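Local structure of phosphoinositol-specific phospholipase C (Pseudomonas sp., 5FYP) at residues 256-261 and 276-281; 213-218 and 237-242. The protein is a calcium-dependent phospholipase C that probably cleaves phosphoinositides into diacylglycerol and a phosphorylated inositol headgroup. All blocks are in the same frame, centred on the assembly; numbering follows the deposited sequence. Where two conformers were deposited one is given.

Interaction 1. Residues 256-261 and 276-281; sequences SHIGRV and KINLSA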
loop_
_atom_site.group_PDB
_atom_site.type_symbol
_atom_site.label_atom_id
_atom_site.label_comp_id
_atom_site.label_asym_id
_atom_site.label_seq_id
_atom_site.Cartn_x
_atom_site.Cartn_y
_atom_site.Cartn_z
ATOM N N SER A 256 7.382 5.795 13.079
ATOM C CA SER A 256 7.826 4.716 12.162
ATOM C C SER A 256 6.641 4.019 11.519
ATOM O O SER A 256 6.660 2.811 11.286
ATOM C CB SER A 256 8.769 3.734 12.821
ATOM O OG SER A 256 9.935 4.447 13.224
ATOM N N HIS A 257 5.594 4.809 11.199
ATOM C CA HIS A 257 4.524 4.308 10.330
ATOM C C HIS A 257 4.765 4.817 8.918
ATOM O O HIS A 257 5.174 5.955 8.726
ATOM C CB HIS A 257 3.153 4.832 10.774
ATOM C CG HIS A 257 2.698 4.360 12.125
ATOM N ND1 HIS A 257 1.433 4.638 12.558
ATOM C CD2 HIS A 257 3.291 3.689 13.122
ATOM C CE1 HIS A 257 1.269 4.159 13.777
ATOM N NE2 HIS A 257 2.388 3.596 14.154
ATOM N N ILE A 258 4.451 4.008 7.905
ATOM C CA ILE A 258 4.641 4.441 6.521
ATOM C C ILE A 258 3.496 5.348 6.121
ATOM O O ILE A 258 2.326 4.904 6.012
ATOM C CB ILE A 258 4.770 3.262 5.558
ATOM C CG1 ILE A 258 5.835 2.273 6.009
ATOM C CG2 ILE A 258 5.032 3.754 4.145
ATOM C CD1 ILE A 258 7.211 2.852 6.213
ATOM N N GLY A 259 3.803 6.624 5.890
ATOM C CA GLY A 259 2.801 7.619 5.500
ATOM C C GLY A 259 2.702 7.764 4.015
ATOM O O GLY A 259 3.724 7.879 3.335
ATOM N N ARG A 260 1.465 7.827 3.526
ATOM C CA ARG A 260 1.182 8.102 2.111
ATOM C C ARG A 260 0.320 9.349 2.032
ATOM O O ARG A 260 -0.645 9.493 2.790
ATOM C CB ARG A 260 0.470 6.937 1.454
ATOM C CG ARG A 260 0.179 7.144 -0.026
ATOM C CD ARG A 260 -0.110 5.812 -0.720
ATOM N NE ARG A 260 -0.448 5.916 -2.138
ATOM C CZ ARG A 260 -1.631 6.246 -2.580
ATOM N NH1 ARG A 260 -2.589 6.616 -1.739
ATOM N NH2 ARG A 260 -1.847 6.244 -3.897
ATOM N N VAL A 261 0.692 10.245 1.109
ATOM C CA VAL A 261 -0.081 11.464 0.836
ATOM C C VAL A 261 -0.518 11.461 -0.612
ATOM O O VAL A 261 0.332 11.347 -1.517
ATOM C CB VAL A 261 0.704 12.742 1.138
ATOM C CG1 VAL A 261 -0.049 13.977 0.664
ATOM C CG2 VAL A 261 0.989 12.822 2.625
ATOM N N LYS A 276 8.534 14.835 5.203
ATOM C CA LYS A 276 8.652 13.517 5.854
ATOM C C LYS A 276 7.589 12.520 5.401
ATOM O O LYS A 276 7.119 11.700 6.173
ATOM C CB LYS A 276 8.682 13.606 7.383
ATOM C CG LYS A 276 9.768 14.499 7.931
ATOM C CD LYS A 276 11.172 14.021 7.601
ATOM C CE LYS A 276 12.176 14.866 8.348
ATOM N NZ LYS A 276 13.499 14.863 7.740
ATOM N N ILE A 277 7.247 12.601 4.116
ATOM C CA ILE A 277 6.247 11.721 3.519
ATOM C C ILE A 277 6.962 10.529 2.890
ATOM O O ILE A 277 7.782 10.696 1.978
ATOM C CB ILE A 277 5.418 12.465 2.482
ATOM C CG1 ILE A 277 4.632 13.614 3.157
ATOM C CG2 ILE A 277 4.526 11.511 1.728
ATOM C CD1 ILE A 277 4.175 14.703 2.203
ATOM N N ASN A 278 6.613 9.319 3.310
ATOM C CA ASN A 278 7.221 8.137 2.680
ATOM C C ASN A 278 6.764 7.900 1.257
ATOM O O ASN A 278 7.600 7.574 0.406
ATOM C CB ASN A 278 6.942 6.869 3.472
ATOM C CG ASN A 278 7.636 6.830 4.811
ATOM O OD1 ASN A 278 7.000 6.974 5.867
ATOM N ND2 ASN A 278 8.935 6.583 4.797
ATOM N N LEU A 279 5.460 7.984 1.026
ATOM C CA LEU A 279 4.896 7.643 -0.284
ATOM C C LEU A 279 4.091 8.838 -0.789
ATOM O O LEU A 279 3.024 9.140 -0.243
ATOM C CB LEU A 279 4.009 6.396 -0.174
ATOM C CG LEU A 279 4.617 5.177 0.483
ATOM C CD1 LEU A 279 3.580 4.069 0.638
ATOM C CD2 LEU A 279 5.866 4.637 -0.209
ATOM N N SER A 280 4.608 9.526 -1.799
ATOM C CA SER A 280 3.944 10.685 -2.366
ATOM C C SER A 280 3.288 10.277 -3.664
ATOM O O SER A 280 3.983 9.967 -4.640
ATOM C CB SER A 280 4.951 11.804 -2.653
ATOM O OG SER A 280 5.457 12.347 -1.455
ATOM N N ALA A 281 1.947 10.238 -3.670
ATOM C CA ALA A 281 1.217 9.703 -4.817
ATOM C C ALA A 281 0.978 10.772 -5.865
ATOM O O ALA A 281 0.399 11.812 -5.560
ATOM C CB ALA A 281 -0.093 9.130 -4.351
HETATM O O HOH W 1 7.903 6.571 8.541
HETATM O O HOH W 2 0.256 13.600 -3.415
#
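Asn278 turns its amide oxygen back onto the backbone of 256-261: OD1 accepts from Gly259 N at 3.2 Å, in the carbonyl plane and on a lone pair (C=O...N angle 120°). CG stands beside its own backbone N (chi1 -68°), which aims the amide across the gap, while ND2 is spent on Ile20 O and Asn18 O. With Asn278 replaced by an alanine, Gly259 N-H and both of those carbonyls would probably lose their side-chain partner. Beyond this point the backbones pair directly, Leu279 N to Gly259 O, Val261 N to Leu279 O and Ala281 N to Val261 O, each 2.9 Å. These are neighbouring parallel strands of a beta-alpha-beta unit, joined through helix 269-274, consistent with the family's TIM-barrel clan. Packing is dense on both faces of the pair. On one, Ile258 CG2 meets Leu279 CD1 at 3.8 Å; on the other, the side chains of Val261 and Ile277 cross at about a right angle, Val261 CG2 3.7 Å from Ile277 CD1. Arg260 runs out extended (chi1 -178°) to a salt bridge with Glu48, and Ala281 CB sits against one guanidinium face near the rim, 3.4 Å from NH2. The contact is buried throughout, and its solvent side amounts to two bound waters: one lies 2.8 Å from His257 O and also near Asn278 OD1, though it may not serve both at once, and another donates to Val261 O and Ala281 O.

Interaction 2. Residues 213-218 and 237-242; sequences PVTNGQ and AMNNMG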
loop_
_atom_site.group_PDB
_atom_site.type_symbol
_atom_site.label_atom_id
_atom_site.label_comp_id
_atom_site.label_asym_id
_atom_site.label_seq_id
_atom_site.Cartn_x
_atom_site.Cartn_y
_atom_site.Cartn_z
ATOM N N PRO A 213 -5.143 3.556 7.847
ATOM C CA PRO A 213 -6.378 4.343 7.987
ATOM C C PRO A 213 -6.243 5.773 7.513
ATOM O O PRO A 213 -5.171 6.380 7.562
ATOM C CB PRO A 213 -6.649 4.289 9.491
ATOM C CG PRO A 213 -5.311 4.081 10.105
ATOM C CD PRO A 213 -4.586 3.171 9.147
ATOM N N VAL A 214 -7.392 6.324 7.127
ATOM C CA VAL A 214 -7.553 7.742 6.879
ATOM C C VAL A 214 -7.186 8.467 8.174
ATOM O O VAL A 214 -7.679 8.152 9.254
ATOM C CB VAL A 214 -9.008 8.074 6.481
ATOM C CG1 VAL A 214 -9.195 9.575 6.336
ATOM C CG2 VAL A 214 -9.398 7.352 5.191
ATOM N N THR A 215 -6.297 9.467 8.039
ATOM C CA THR A 215 -5.633 10.120 9.185
ATOM C C THR A 215 -5.844 11.617 9.166
ATOM O O THR A 215 -5.443 12.255 8.195
ATOM C CB THR A 215 -4.159 9.746 9.118
ATOM O OG1 THR A 215 -4.009 8.319 9.237
ATOM C CG2 THR A 215 -3.312 10.404 10.204
ATOM N N ASN A 216 -6.441 12.123 10.243
ATOM C CA ASN A 216 -6.630 13.562 10.406
ATOM C C ASN A 216 -6.472 14.041 11.841
ATOM O O ASN A 216 -6.817 15.169 12.157
ATOM C CB ASN A 216 -7.912 14.084 9.762
ATOM C CG ASN A 216 -9.152 13.576 10.407
ATOM O OD1 ASN A 216 -9.152 13.094 11.513
ATOM N ND2 ASN A 216 -10.234 13.640 9.657
ATOM N N GLY A 217 -5.896 13.204 12.702
ATOM C CA GLY A 217 -5.627 13.573 14.086
ATOM C C GLY A 217 -4.654 12.609 14.682
ATOM O O GLY A 217 -4.395 11.520 14.121
ATOM N N GLN A 218 -4.079 12.987 15.816
ATOM C CA GLN A 218 -3.053 12.160 16.444
ATOM C C GLN A 218 -3.589 10.763 16.789
ATOM O O GLN A 218 -2.833 9.808 16.727
ATOM C CB GLN A 218 -2.506 12.857 17.680
ATOM C CG GLN A 218 -1.367 12.117 18.339
ATOM C CD GLN A 218 -0.083 12.138 17.535
ATOM O OE1 GLN A 218 0.322 13.178 17.011
ATOM N NE2 GLN A 218 0.599 11.000 17.453
ATOM N N ALA A 237 0.395 0.322 11.234
ATOM C CA ALA A 237 1.797 0.579 10.948
ATOM C C ALA A 237 1.980 1.503 9.747
ATOM O O ALA A 237 3.100 1.736 9.283
ATOM C CB ALA A 237 2.536 -0.727 10.694
ATOM N N MET A 238 0.858 2.048 9.247
ATOM C CA MET A 238 0.808 2.871 8.051
ATOM C C MET A 238 -0.343 3.851 8.206
ATOM O O MET A 238 -1.317 3.546 8.901
ATOM C CB MET A 238 0.579 2.033 6.797
ATOM C CG MET A 238 1.710 1.060 6.516
ATOM S SD MET A 238 1.659 0.606 4.767
ATOM C CE MET A 238 3.086 -0.470 4.621
ATOM N N ASN A 239 -0.220 5.012 7.570
ATOM C CA ASN A 239 -1.260 6.040 7.649
ATOM C C ASN A 239 -1.452 6.679 6.282
ATOM O O ASN A 239 -0.502 6.916 5.555
ATOM C CB ASN A 239 -0.908 7.097 8.692
ATOM C CG ASN A 239 -0.998 6.537 10.102
ATOM O OD1 ASN A 239 -0.001 6.038 10.667
ATOM N ND2 ASN A 239 -2.189 6.583 10.666
ATOM N N ASN A 240 -2.722 6.979 5.963
ATOM C CA ASN A 240 -3.115 7.497 4.654
ATOM C C ASN A 240 -3.708 8.898 4.848
ATOM O O ASN A 240 -4.652 9.096 5.605
ATOM C CB ASN A 240 -4.088 6.578 3.884
ATOM C CG ASN A 240 -3.966 6.678 2.330
ATOM O OD1 ASN A 240 -2.906 6.535 1.658
ATOM N ND2 ASN A 240 -5.123 6.839 1.746
ATOM N N MET A 241 -3.143 9.848 4.108
ATOM C CA MET A 241 -3.499 11.258 4.228
ATOM C C MET A 241 -3.801 11.867 2.883
ATOM O O MET A 241 -3.031 11.737 1.943
ATOM C CB MET A 241 -2.366 12.044 4.871
ATOM C CG MET A 241 -2.367 11.766 6.367
ATOM S SD MET A 241 -1.345 10.466 7.012
ATOM C CE MET A 241 0.272 10.728 6.125
ATOM N N GLY A 242 -4.908 12.585 2.806
ATOM C CA GLY A 242 -5.143 13.467 1.679
ATOM C C GLY A 242 -4.341 14.746 1.836
ATOM O O GLY A 242 -3.685 15.013 2.846
HETATM O O HOH W 3 -6.551 12.301 5.423
#
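Thr215 and Asn239 meet through a directed chain of hydrogen bonds. Asn239 ND2 donates to Thr215 OG1 at 2.9 Å, the hydroxyl lying 12° out of the amide plane, and OG1 donates a hydrogen bond to Pro213 O at 2.8 Å. Thr215 chi1 of -62° sets OG1 beside its backbone N, within reach of both, and leaves CG2 anti to that N, facing Met241. Pro213 O is gripped twice, since Asn240 N also donates to it (3.0 Å), and the two donors approach from opposite faces of the carbonyl plane. Asn240 O in turn takes Thr215 N at 3.0 Å, so a single bridge pairs Val214 with Asn240. Met241, bent at chi2 and chi3, brings SD to 3.6 Å from Thr215 CB, though this holds for one of its two deposited conformers. Pro213 CD rests 3.3 Å from Met238 O. Both ends of the Asn239 amide have partners outside the loop: ND2 has Asp220 O as a second acceptor, and OD1 is hydrogen-bonded to His257 ND1. The loop 213-218, which follows strand 210-211, thus runs along strand 238-242, whose other edge pairs with strand 258-262, while Ile221 of helix 219-222 packs against both Thr215 and Asn239.

In the fold
Strand 258-262 is the common element: interaction 1 uses one of its edges, and strand 238-242 of interaction 2 pairs with the other through, among others, a probable backbone hydrogen bond from Met241 N to Arg260 O, 2.8 Å. The bond between His257 ND1 and Asn239 OD1 (2.8 Å) links the two contacts through side chains, and the centres of the contacts lie 10 Å apart. The loop 213-218 carries the chain from strand 210-211 of the other sheet, consistent with closure of a TIM barrel. Both contacts approach the calcium site of Asn27, Glu48, Asp50 and Asp119: the side chain of Arg260 is about 6 Å from the ion, and that of Asn240 about 8 Å.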